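Local coordinates for protein Succinylglutamatedesuccinylase/aspartoacylase (Rhodobacter sphaeroides 2.4.1, PDB 3CDX) that probably hydrolyses linear amide bonds as a metal-dependent member of the succinylglutamate desuccinylase/aspartoacylase family, and binds a calcium ion at its metal site, at residues 115-120 and 126-131; 149-152 and 156-159; 212-217 and 317-322. All blocks are in the same frame, centred on the assembly; numbering follows the deposited sequence.

Contact 1 (115-120 and 126-131)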
loop_
_atom_site.group_PDB
_atom_site.type_symbol
_atom_site.label_atom_id
_atom_site.label_comp_id
_atom_site.label_asym_id
_atom_site.label_seq_id
_atom_site.Cartn_x
_atom_site.Cartn_y
_atom_site.Cartn_z
ATOM N N ASN A 115 7.123 -13.706 16.859
ATOM C CA ASN A 115 8.193 -14.343 17.605
ATOM C C ASN A 115 9.304 -13.371 17.978
ATOM O O ASN A 115 10.396 -13.783 18.351
ATOM C CB ASN A 115 8.768 -15.518 16.806
ATOM C CG ASN A 115 8.885 -16.794 17.628
ATOM O OD1 ASN A 115 8.262 -16.934 18.686
ATOM N ND2 ASN A 115 9.670 -17.767 17.111
ATOM N N ARG A 116 9.038 -12.074 17.824
ATOM C CA ARG A 116 9.837 -11.057 18.464
ATOM C C ARG A 116 8.937 -10.307 19.465
ATOM O O ARG A 116 9.325 -9.213 19.917
ATOM C CB ARG A 116 10.420 -10.064 17.422
ATOM C CG ARG A 116 11.282 -10.674 16.325
ATOM C CD ARG A 116 12.466 -11.461 16.899
ATOM N NE ARG A 116 13.381 -11.986 15.881
ATOM C CZ ARG A 116 13.474 -13.267 15.507
ATOM N NH1 ARG A 116 12.693 -14.195 16.048
ATOM N NH2 ARG A 116 14.350 -13.623 14.566
ATOM N N CYS A 117 7.748 -10.879 19.771
ATOM C CA CYS A 117 6.715 -10.215 20.609
ATOM C C CYS A 117 6.453 -10.833 21.994
ATOM O O CYS A 117 5.665 -10.294 22.772
ATOM C CB CYS A 117 5.350 -10.115 19.883
ATOM S SG CYS A 117 5.311 -8.956 18.521
ATOM N N PHE A 118 7.071 -11.967 22.294
ATOM C CA PHE A 118 6.834 -12.625 23.577
ATOM C C PHE A 118 7.613 -11.928 24.708
ATOM O O PHE A 118 8.691 -11.364 24.455
ATOM C CB PHE A 118 7.216 -14.089 23.486
ATOM C CG PHE A 118 6.236 -14.923 22.695
ATOM C CD1 PHE A 118 6.412 -15.112 21.348
ATOM C CD2 PHE A 118 5.128 -15.501 23.318
ATOM C CE1 PHE A 118 5.518 -15.862 20.616
ATOM C CE2 PHE A 118 4.225 -16.258 22.604
ATOM C CZ PHE A 118 4.420 -16.448 21.249
ATOM N N PRO A 119 7.100 -12.000 25.961
ATOM C CA PRO A 119 5.875 -12.677 26.407
ATOM C C PRO A 119 4.526 -12.000 26.044
ATOM O O PRO A 119 3.461 -12.584 26.299
ATOM C CB PRO A 119 6.071 -12.791 27.930
ATOM C CG PRO A 119 7.009 -11.658 28.285
ATOM C CD PRO A 119 7.865 -11.413 27.080
ATOM N N GLY A 120 4.578 -10.797 25.467
ATOM C CA GLY A 120 3.405 -10.144 24.910
ATOM C C GLY A 120 2.703 -9.207 25.871
ATOM O O GLY A 120 3.022 -9.159 27.059
ATOM N N PHE A 126 -2.575 -6.990 17.804
ATOM C CA PHE A 126 -3.064 -8.360 17.682
ATOM C C PHE A 126 -1.978 -9.388 18.023
ATOM O O PHE A 126 -2.210 -10.304 18.801
ATOM C CB PHE A 126 -3.593 -8.625 16.281
ATOM C CG PHE A 126 -4.178 -10.018 16.134
ATOM C CD1 PHE A 126 -5.505 -10.260 16.450
ATOM C CD2 PHE A 126 -3.369 -11.087 15.766
ATOM C CE1 PHE A 126 -6.022 -11.543 16.355
ATOM C CE2 PHE A 126 -3.871 -12.368 15.679
ATOM C CZ PHE A 126 -5.202 -12.595 15.971
ATOM N N SER A 127 -0.786 -9.209 17.449
ATOM C CA SER A 127 0.278 -10.195 17.575
ATOM C C SER A 127 0.768 -10.249 19.031
ATOM O O SER A 127 1.053 -11.321 19.534
ATOM C CB SER A 127 1.454 -9.860 16.626
ATOM O OG SER A 127 1.047 -9.904 15.281
ATOM N N GLN A 128 0.837 -9.080 19.674
ATOM C CA GLN A 128 1.199 -8.962 21.083
ATOM C C GLN A 128 0.176 -9.628 22.003
ATOM O O GLN A 128 0.552 -10.261 23.000
ATOM C CB GLN A 128 1.390 -7.487 21.497
ATOM C CG GLN A 128 2.505 -6.695 20.765
ATOM C CD GLN A 128 2.590 -5.244 21.244
ATOM O OE1 GLN A 128 1.611 -4.489 21.179
ATOM N NE2 GLN A 128 3.757 -4.859 21.743
ATOM N N MET A 129 -1.112 -9.468 21.680
ATOM C CA MET A 129 -2.200 -10.056 22.482
ATOM C C MET A 129 -2.249 -11.592 22.311
ATOM O O MET A 129 -2.490 -12.370 23.260
ATOM C CB MET A 129 -3.528 -9.385 22.046
ATOM C CG MET A 129 -4.793 -10.214 22.280
ATOM S SD MET A 129 -6.360 -9.547 21.595
ATOM C CE MET A 129 -6.341 -10.537 20.045
ATOM N N LEU A 130 -1.997 -12.031 21.090
ATOM C CA LEU A 130 -1.895 -13.456 20.816
ATOM C C LEU A 130 -0.652 -14.066 21.489
ATOM O O LEU A 130 -0.722 -15.149 22.033
ATOM C CB LEU A 130 -1.926 -13.735 19.285
ATOM C CG LEU A 130 -1.798 -15.201 18.868
ATOM C CD1 LEU A 130 -2.944 -16.067 19.559
ATOM C CD2 LEU A 130 -1.831 -15.292 17.331
ATOM N N ALA A 131 0.483 -13.384 21.455
ATOM C CA ALA A 131 1.660 -13.906 22.127
ATOM C C ALA A 131 1.362 -14.037 23.629
ATOM O O ALA A 131 1.722 -15.027 24.235
ATOM C CB ALA A 131 2.854 -13.015 21.889
HETATM O O HOH W 1 5.272 -7.455 22.574
#

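Contact 2 (149-152 and 156-159). With CA (calcium ion), chain G.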
loop_
_atom_site.group_PDB
_atom_site.type_symbol
_atom_site.label_atom_id
_atom_site.label_comp_id
_atom_site.label_asym_id
_atom_site.label_seq_id
_atom_site.Cartn_x
_atom_site.Cartn_y
_atom_site.Cartn_z
ATOM N N HIS A 149 8.731 -25.250 13.500
ATOM C CA HIS A 149 9.117 -24.203 12.590
ATOM C C HIS A 149 9.780 -24.771 11.340
ATOM O O HIS A 149 10.115 -25.977 11.283
ATOM C CB HIS A 149 10.083 -23.234 13.313
ATOM C CG HIS A 149 9.408 -22.391 14.355
ATOM N ND1 HIS A 149 8.983 -21.101 14.115
ATOM C CD2 HIS A 149 9.045 -22.675 15.627
ATOM C CE1 HIS A 149 8.392 -20.618 15.192
ATOM N NE2 HIS A 149 8.431 -21.548 16.133
ATOM N N THR A 150 9.983 -23.884 10.363
ATOM C CA THR A 150 10.834 -24.110 9.204
ATOM C C THR A 150 11.443 -22.744 8.900
ATOM O O THR A 150 11.141 -21.770 9.603
ATOM C CB THR A 150 10.052 -24.571 7.945
ATOM O OG1 THR A 150 9.299 -23.462 7.409
ATOM C CG2 THR A 150 9.108 -25.735 8.236
ATOM N N ALA A 151 12.265 -22.657 7.850
ATOM C CA ALA A 151 12.870 -21.364 7.487
ATOM C C ALA A 151 11.965 -20.473 6.628
ATOM O O ALA A 151 12.379 -19.379 6.230
ATOM C CB ALA A 151 14.214 -21.569 6.827
ATOM N N GLY A 152 10.736 -20.944 6.360
ATOM C CA GLY A 152 9.720 -20.178 5.641
ATOM C C GLY A 152 10.204 -19.784 4.253
ATOM O O GLY A 152 10.677 -20.640 3.480
ATOM N N ASP A 156 16.330 -22.465 3.128
ATOM C CA ASP A 156 15.956 -23.829 3.367
ATOM C C ASP A 156 16.691 -24.263 4.627
ATOM O O ASP A 156 17.696 -23.647 5.037
ATOM C CB ASP A 156 16.295 -24.746 2.190
ATOM C CG ASP A 156 15.445 -26.018 2.187
ATOM O OD1 ASP A 156 14.473 -26.091 2.981
ATOM O OD2 ASP A 156 15.736 -26.946 1.385
ATOM N N SER A 157 16.197 -25.316 5.247
ATOM C CA SER A 157 16.862 -25.867 6.398
ATOM C C SER A 157 16.833 -27.378 6.252
ATOM O O SER A 157 15.885 -27.946 5.694
ATOM C CB SER A 157 16.187 -25.381 7.690
ATOM O OG SER A 157 14.837 -25.840 7.761
ATOM N N THR A 158 17.901 -28.037 6.688
ATOM C CA THR A 158 17.877 -29.493 6.691
ATOM C C THR A 158 17.028 -29.981 7.867
ATOM O O THR A 158 17.134 -29.425 8.977
ATOM C CB THR A 158 19.311 -30.112 6.662
ATOM O OG1 THR A 158 19.200 -31.525 6.480
ATOM C CG2 THR A 158 20.064 -29.826 7.907
ATOM N N PRO A 159 16.124 -30.958 7.621
ATOM C CA PRO A 159 15.249 -31.372 8.734
ATOM C C PRO A 159 15.971 -31.734 10.047
ATOM O O PRO A 159 16.836 -32.623 10.097
ATOM C CB PRO A 159 14.445 -32.532 8.166
ATOM C CG PRO A 159 14.531 -32.334 6.572
ATOM C CD PRO A 159 15.833 -31.656 6.344
HETATM CA CA CA G . 9.721 -19.715 12.418
#

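Contact 3 (212-217 and 317-322)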
loop_
_atom_site.group_PDB
_atom_site.type_symbol
_atom_site.label_atom_id
_atom_site.label_comp_id
_atom_site.label_asym_id
_atom_site.label_seq_id
_atom_site.Cartn_x
_atom_site.Cartn_y
_atom_site.Cartn_z
ATOM N N GLY A 212 12.514 -27.011 19.498
ATOM C CA GLY A 212 12.106 -26.348 18.263
ATOM C C GLY A 212 12.297 -27.369 17.156
ATOM O O GLY A 212 12.935 -28.411 17.394
ATOM N N THR A 213 11.752 -27.066 15.966
ATOM C CA THR A 213 12.115 -27.760 14.717
ATOM C C THR A 213 12.484 -26.801 13.592
ATOM O O THR A 213 12.103 -25.621 13.618
ATOM C CB THR A 213 11.024 -28.719 14.222
ATOM O OG1 THR A 213 9.970 -27.989 13.589
ATOM C CG2 THR A 213 10.441 -29.539 15.372
ATOM N N GLU A 214 13.328 -27.286 12.666
ATOM C CA GLU A 214 13.505 -26.673 11.376
ATOM C C GLU A 214 13.311 -27.789 10.347
ATOM O O GLU A 214 14.180 -28.654 10.159
ATOM C CB GLU A 214 14.861 -25.968 11.277
ATOM C CG GLU A 214 15.062 -24.717 12.221
ATOM C CD GLU A 214 14.023 -23.592 12.024
ATOM O OE1 GLU A 214 13.338 -23.560 10.981
ATOM O OE2 GLU A 214 13.906 -22.714 12.913
ATOM N N LEU A 215 12.151 -27.773 9.715
ATOM C CA LEU A 215 11.702 -28.850 8.847
ATOM C C LEU A 215 11.531 -28.422 7.396
ATOM O O LEU A 215 10.720 -28.978 6.691
ATOM C CB LEU A 215 10.382 -29.459 9.396
ATOM C CG LEU A 215 10.452 -30.238 10.734
ATOM C CD1 LEU A 215 9.060 -30.590 11.267
ATOM C CD2 LEU A 215 11.338 -31.518 10.652
ATOM N N GLY A 216 12.306 -27.439 6.946
ATOM C CA GLY A 216 12.282 -27.057 5.547
ATOM C C GLY A 216 12.294 -25.562 5.322
ATOM O O GLY A 216 12.982 -24.806 6.038
ATOM N N GLY A 217 11.553 -25.125 4.308
ATOM C CA GLY A 217 11.660 -23.735 3.876
ATOM C C GLY A 217 11.494 -23.600 2.373
ATOM O O GLY A 217 10.704 -24.323 1.785
ATOM N N ILE A 317 28.386 -29.130 8.340
ATOM C CA ILE A 317 27.269 -29.483 7.458
ATOM C C ILE A 317 26.384 -28.218 7.359
ATOM O O ILE A 317 26.146 -27.527 8.373
ATOM C CB ILE A 317 26.490 -30.687 8.050
ATOM C CG1 ILE A 317 27.456 -31.856 8.270
ATOM C CG2 ILE A 317 25.229 -31.112 7.192
ATOM C CD1 ILE A 317 26.796 -33.142 8.662
ATOM N N VAL A 318 25.958 -27.872 6.143
ATOM C CA VAL A 318 25.054 -26.738 5.964
ATOM C C VAL A 318 23.729 -27.039 6.670
ATOM O O VAL A 318 23.071 -28.040 6.398
ATOM C CB VAL A 318 24.862 -26.328 4.457
ATOM C CG1 VAL A 318 23.947 -25.108 4.318
ATOM C CG2 VAL A 318 26.234 -25.995 3.832
ATOM N N TRP A 319 23.367 -26.173 7.609
ATOM C CA TRP A 319 22.112 -26.337 8.345
ATOM C C TRP A 319 20.976 -25.516 7.708
ATOM O O TRP A 319 19.893 -26.074 7.443
ATOM C CB TRP A 319 22.290 -25.939 9.802
ATOM C CG TRP A 319 21.038 -26.072 10.631
ATOM C CD1 TRP A 319 20.057 -27.028 10.519
ATOM C CD2 TRP A 319 20.630 -25.209 11.680
ATOM N NE1 TRP A 319 19.082 -26.820 11.459
ATOM C CE2 TRP A 319 19.401 -25.692 12.169
ATOM C CE3 TRP A 319 21.189 -24.066 12.264
ATOM C CZ2 TRP A 319 18.736 -25.088 13.229
ATOM C CZ3 TRP A 319 20.503 -23.447 13.315
ATOM C CH2 TRP A 319 19.291 -23.964 13.781
ATOM N N PHE A 320 21.244 -24.206 7.537
ATOM C CA PHE A 320 20.436 -23.255 6.754
ATOM C C PHE A 320 21.181 -22.870 5.498
ATOM O O PHE A 320 22.359 -22.501 5.552
ATOM C CB PHE A 320 20.143 -21.958 7.527
ATOM C CG PHE A 320 19.009 -22.058 8.508
ATOM C CD1 PHE A 320 18.761 -23.223 9.207
ATOM C CD2 PHE A 320 18.173 -20.942 8.747
ATOM C CE1 PHE A 320 17.681 -23.308 10.120
ATOM C CE2 PHE A 320 17.088 -21.031 9.651
ATOM C CZ PHE A 320 16.864 -22.214 10.341
ATOM N N GLY A 321 20.470 -22.906 4.375
ATOM C CA GLY A 321 21.032 -22.535 3.080
ATOM C C GLY A 321 20.231 -21.424 2.457
ATOM O O GLY A 321 19.021 -21.289 2.740
ATOM N N ALA A 322 20.898 -20.654 1.604
ATOM C CA ALA A 322 20.310 -19.496 0.915
ATOM C C ALA A 322 18.857 -19.741 0.459
ATOM O O ALA A 322 18.548 -20.793 -0.098
ATOM C CB ALA A 322 21.165 -19.110 -0.262
#

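Contact 1 (115-120 and 126-131)
Cys117 faces the first turns of the helix that begins at Phe126, and its side chain lies against Ser127, Gln128 and Ala131. SG rests on the chain of Gln128, 4.2 Å from CG, with Ser127 CB slightly farther off, while CB approaches the methyl of Ala131. The small, apolar thiol suits this buried position. Its backbone carbonyl is served by one water, 2.9 Å from Cys117 O, which accepts in turn from Gln128 NE2 at 3.1 Å. The other end of that amide, OE1, accepts from the backbone N of Thr125, so both sides of the Gln128 head group are held.

Phe118 adds a ring-methyl contact. CG stands beside the backbone N (chi1 -74°), and from there the ring reaches Ala131, whose CB sits over the centre of one face, 3.6 Å from the centroid and only 13° off the ring normal. This is a CH-pi contact, and a bare methyl is what lets the ring lie so close to the helix. At the rim, Phe118 CE2 comes within 3.2 Å of Ala131 O. Elsewhere the ring meets that of Phe199.

A cis peptide joins Phe118 to Pro119, and past it the chain comes close to the helix at Gly120. Pro119 presents mainly its carbonyl there. At the phi of Gly120, 93°, a CB would be jammed against Pro119 O and would also run into Gln128 O, so the lack of a side chain suits the place; CA approaches Gln128 O at 3.4 Å in a CA-H...O contact.

No direct hydrogen bond crosses between 115-120 and 126-131. Shape, dispersion and one bridging water thus hold loop to helix, while other polar groups bond elsewhere, Ser127 OG with Asp110 and Phe118 O with Arg123 of the second subunit.

Contact 2 (149-152 and 156-159)
Ala151 and Asp156 bring the two backbones closest, with CA atoms 5.7 Å apart, yet no hydrogen bond crosses: Ala151 pairs with Gly216 and Asp156 with Gly321. The methyl of Ala151 bridges the gap, its CB 4.3 Å from Asp156 C and 4.4 Å from Ser157 CB, and so small a group suits this buried place between two chains. Ser157 directs its hydroxyl to the carbonyl O of Gly216, passing Ala151 N at 4.1 Å without bonding it. Asp156 CB points away from 149-152, and its carboxylate forms a salt bridge with Arg220. Within 149-152, Thr150 OG1 accepts from Gly152 N at 3.1 Å (158° at the hydrogen), an ST turn that bends the chain where glycine takes a positive phi of 59°.

Ahead of that turn, His149 ND1 binds the calcium ion at 2.3 Å. CG beside the backbone N (chi1 -71°) helps bring ND1 to the ion, and Asp147 OD2, accepting from NE2, fixes the ring's rotation. With His63 and Glu66 completing the protein ligands, this is the His-x-x-Glu...His metal centre of the M14-like zinc hydrolases, probably a zinc site in the working enzyme.

Contact 3 (212-217 and 317-322)
Glu214 meets Phe320 and Trp319 through van der Waals contact alone, for no hydrogen bond joins 212-217 to 317-322 and the nearest CA atoms, those of Glu214 and Phe320, are 9.0 Å apart. Long side chains must therefore span the gap.

The main apolar contact is between the methylene of Glu214 and the edge of Phe320: CG lies in the ring plane, 3.6 Å from CZ and equally near CE1. The bend at chi2 (-58°) then keeps the head group at the same edge, near CZ, so that CD is 3.6 Å from Phe320 CZ and OE1 3.8 Å from the same atom. The two side chains cross at about a right angle, with carboxylate and ring planes 75° apart. The slightly positive C-H edge is probably a favourable neighbour for the carboxylate. Trp319 adds a lesser touch, CZ2 reaching Glu214 CG obliquely at 3.8 Å.

The two rings also pack on each other. Phe320 CE1 stands 3.6 Å above the plane of the Trp319 indole, over its centre, so the tryptophan underlies the phenylalanine. Phe320 also meets the ring of Tyr155, and that of Trp38 in the second subunit at a shallow angle.

Polar bonds go to a shared third party: Ser160 OG is bonded to both Trp319 NE1 and the carbonyl O of Glu214, tying the indole to the strand that bears the glutamate.

Trp319 and Phe320 together face Val335 in a classic beta bulge at the corner of the strand, consistent with two consecutive side chains reaching Glu214. That glutamate ends strand 209-214 with its side chain about 5 Å from the calcium ion, a place consistent with the glutamate beside the metal in M14-like hydrolases; the rings of 317-322 back it from the C-terminal part of the chain.

Overall arrangement
Contacts 2 and 3 are buried and practically coincide, their centres 4 Å apart, whereas contact 1 is only partly buried and lies more than 20 Å from both. The pair shares its framework: strands 155-157 and 316-322 are antiparallel neighbours, with Thr158 N 2.9 Å from Trp319 O, and the loop after strand 144-148 pairs with Leu215 and Gly216. The 115-120 segment touches the metal site through Asn115, whose ND2 packs 3.7 Å from His149 CE1. Chemistry follows place: a methyl-ring contact and a water near the subunit interface in contact 1, a methyl contact beside a metal ligand in contact 2, and aromatic rings against a glutamate side chain in contact 3.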